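PDB 3FW2: thiol-disulfide oxidoreductase from Bacteroides thetaiotaomicron, which probably acts as a thiol-disulfide oxidoreductase of the TlpA-like family, its thioredoxin-like C-terminal domain being the part in this structure. Local coordinates for residues A[64-70]-A[143-147]. Numbering follows the deposited sequence.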
loop_
_atom_site.group_PDB
_atom_site.type_symbol
_atom_site.label_atom_id
_atom_site.label_comp_id
_atom_site.label_asym_id
_atom_site.label_seq_id
_atom_site.Cartn_x
_atom_site.Cartn_y
_atom_site.Cartn_z
ATOM N N TYR A 64 -14.641 -23.665 -6.545
ATOM C CA TYR A 64 -15.173 -23.840 -5.191
ATOM C C TYR A 64 -16.320 -22.946 -4.794
ATOM O O TYR A 64 -16.608 -22.808 -3.589
ATOM C CB TYR A 64 -14.057 -23.704 -4.148
ATOM C CG TYR A 64 -12.963 -24.727 -4.276
ATOM C CD1 TYR A 64 -13.161 -26.031 -3.848
ATOM C CD2 TYR A 64 -11.734 -24.410 -4.841
ATOM C CE1 TYR A 64 -12.152 -26.984 -3.966
ATOM C CE2 TYR A 64 -10.722 -25.369 -4.973
ATOM C CZ TYR A 64 -10.937 -26.652 -4.516
ATOM O OH TYR A 64 -9.949 -27.620 -4.601
ATOM N N LYS A 65 -16.988 -22.334 -5.773
ATOM C CA LYS A 65 -18.012 -21.349 -5.461
ATOM C C LYS A 65 -19.248 -21.913 -4.751
ATOM O O LYS A 65 -19.980 -21.168 -4.091
ATOM C CB LYS A 65 -18.443 -20.569 -6.709
ATOM C CG LYS A 65 -18.873 -21.402 -7.890
ATOM C CD LYS A 65 -19.498 -20.505 -8.970
ATOM C CE LYS A 65 -18.432 -19.797 -9.786
ATOM N NZ LYS A 65 -19.013 -18.757 -10.725
ATOM N N LYS A 66 -19.486 -23.197 -4.873
ATOM C CA LYS A 66 -20.660 -23.768 -4.262
ATOM C C LYS A 66 -20.219 -24.892 -3.354
ATOM O O LYS A 66 -20.651 -26.015 -3.503
ATOM C CB LYS A 66 -21.621 -24.212 -5.389
ATOM C CG LYS A 66 -22.954 -24.700 -4.922
ATOM C CD LYS A 66 -24.104 -24.317 -5.929
ATOM C CE LYS A 66 -23.952 -24.985 -7.279
ATOM N NZ LYS A 66 -25.137 -24.679 -8.214
ATOM N N ASN A 67 -19.350 -24.592 -2.390
ATOM C CA ASN A 67 -18.665 -25.614 -1.590
ATOM C C ASN A 67 -18.967 -25.412 -0.121
ATOM O O ASN A 67 -19.010 -24.278 0.341
ATOM C CB ASN A 67 -17.139 -25.534 -1.791
ATOM C CG ASN A 67 -16.416 -26.710 -1.228
ATOM O OD1 ASN A 67 -16.041 -26.718 -0.072
ATOM N ND2 ASN A 67 -16.256 -27.765 -2.039
ATOM N N LYS A 68 -19.175 -26.497 0.609
ATOM C CA LYS A 68 -19.565 -26.417 2.019
ATOM C C LYS A 68 -18.445 -26.008 2.946
ATOM O O LYS A 68 -18.700 -25.652 4.092
ATOM C CB LYS A 68 -20.058 -27.774 2.551
ATOM C CG LYS A 68 -21.446 -28.129 2.294
ATOM C CD LYS A 68 -21.778 -29.442 2.978
ATOM C CE LYS A 68 -21.469 -30.601 2.096
ATOM N NZ LYS A 68 -22.725 -31.013 1.373
ATOM N N TYR A 69 -17.203 -26.091 2.484
ATOM C CA TYR A 69 -16.075 -26.093 3.408
ATOM C C TYR A 69 -15.171 -24.884 3.303
ATOM O O TYR A 69 -14.362 -24.685 4.169
ATOM C CB TYR A 69 -15.282 -27.380 3.248
ATOM C CG TYR A 69 -16.172 -28.600 3.427
ATOM C CD1 TYR A 69 -16.805 -28.830 4.623
ATOM C CD2 TYR A 69 -16.439 -29.444 2.341
ATOM C CE1 TYR A 69 -17.693 -29.933 4.764
ATOM C CE2 TYR A 69 -17.294 -30.544 2.465
ATOM C CZ TYR A 69 -17.906 -30.774 3.678
ATOM O OH TYR A 69 -18.789 -31.857 3.781
ATOM N N ILE A 70 -15.295 -24.127 2.223
ATOM C CA ILE A 70 -14.394 -23.014 1.925
ATOM C C ILE A 70 -15.198 -21.848 1.360
ATOM O O ILE A 70 -16.067 -22.030 0.492
ATOM C CB ILE A 70 -13.210 -23.427 0.980
ATOM C CG1 ILE A 70 -12.248 -22.240 0.749
ATOM C CG2 ILE A 70 -13.682 -23.832 -0.361
ATOM C CD1 ILE A 70 -11.447 -21.851 1.998
ATOM N N ILE A 143 -6.172 -25.587 -0.198
ATOM C CA ILE A 143 -7.630 -25.545 -0.375
ATOM C C ILE A 143 -8.164 -26.941 -0.654
ATOM O O ILE A 143 -9.138 -27.400 -0.011
ATOM C CB ILE A 143 -8.106 -24.581 -1.469
ATOM C CG1 ILE A 143 -7.596 -23.150 -1.220
ATOM C CG2 ILE A 143 -9.657 -24.630 -1.622
ATOM C CD1 ILE A 143 -7.836 -22.576 0.143
ATOM N N GLU A 144 -7.522 -27.658 -1.553
ATOM C CA GLU A 144 -7.897 -29.065 -1.745
ATOM C C GLU A 144 -7.919 -29.844 -0.435
ATOM O O GLU A 144 -8.870 -30.628 -0.201
ATOM C CB GLU A 144 -6.974 -29.771 -2.727
ATOM C CG GLU A 144 -7.139 -29.313 -4.116
ATOM C CD GLU A 144 -6.060 -29.854 -5.070
ATOM O OE1 GLU A 144 -5.189 -30.657 -4.623
ATOM O OE2 GLU A 144 -6.065 -29.438 -6.265
ATOM N N ASN A 145 -6.898 -29.684 0.408
ATOM C CA ASN A 145 -6.859 -30.375 1.711
ATOM C C ASN A 145 -8.005 -30.028 2.660
ATOM O O ASN A 145 -8.597 -30.914 3.313
ATOM C CB ASN A 145 -5.546 -30.164 2.443
ATOM C CG ASN A 145 -4.370 -30.864 1.762
ATOM O OD1 ASN A 145 -4.544 -31.722 0.883
ATOM N ND2 ASN A 145 -3.155 -30.510 2.191
ATOM N N ILE A 146 -8.339 -28.746 2.718
ATOM C CA ILE A 146 -9.464 -28.271 3.514
ATOM C C ILE A 146 -10.750 -28.908 3.056
ATOM O O ILE A 146 -11.522 -29.378 3.885
ATOM C CB ILE A 146 -9.573 -26.746 3.441
ATOM C CG1 ILE A 146 -8.458 -26.122 4.274
ATOM C CG2 ILE A 146 -10.938 -26.254 3.983
ATOM C CD1 ILE A 146 -8.275 -24.627 3.981
ATOM N N VAL A 147 -10.981 -28.901 1.743
ATOM C CA VAL A 147 -12.173 -29.526 1.152
ATOM C C VAL A 147 -12.220 -31.034 1.450
ATOM O O VAL A 147 -13.265 -31.577 1.803
ATOM C CB VAL A 147 -12.240 -29.235 -0.371
ATOM C CG1 VAL A 147 -13.353 -30.020 -1.018
ATOM C CG2 VAL A 147 -12.468 -27.720 -0.577
#
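Asn67 OD1, which lies 3.7 Å from Val147 CG2 on the helix across the contact, accepts a hydrogen bond from the backbone N of Tyr69 at 2.9 Å. The donor is tilted 31° from the carbonyl plane of the amide, and the bond closes an Asx turn. With Asn67 CG swung anti to its own backbone N (chi1 -168°), OD1 can take the Tyr69 N-H while ND2 comes within 3.8 Å of Val147 CG1 and meets the Tyr64 ring at its edge, in plane. A loop tied up in this way can present apolar groups to a helix without a single hydrogen bond crossing between them.

The Tyr64 ring takes Ile143 CG2 over one face, a CH-pi contact 3.8 Å from the centroid and 18° off the ring normal. Val147 CG2 approaches the same ring obliquely, 3.5 Å from CE1, and the hydroxyl end passes on to Glu144, with OH 3.3 Å from CG in a van der Waals contact. Were Tyr64 replaced by alanine, the loss of ring and hydroxyl would probably open a gap beside the Ile143 and Val147 CG2 methyls and leave Glu144 CG without its neighbour.

In thioredoxin-fold terms, 64-70 is the link between helix 48-64 and strand 70-76, part of a beta-alpha-beta crossover from strand 35-41, and it packs on the C-terminal helix 136-149. Val147 CG2 is a shared methyl, touched by Tyr64, Asn67 and Ile70. Deeper in, Ile70 CD1 meets Ile143 CD1 at 4.1 Å, and both side chains rest on Leu122 of the central sheet. Where the loop runs into strand 70-76, Ile146 CG2 packs against the carbonyl oxygen of Tyr69, whose backbone is hydrogen-bonded to Ser35 of the adjoining strand.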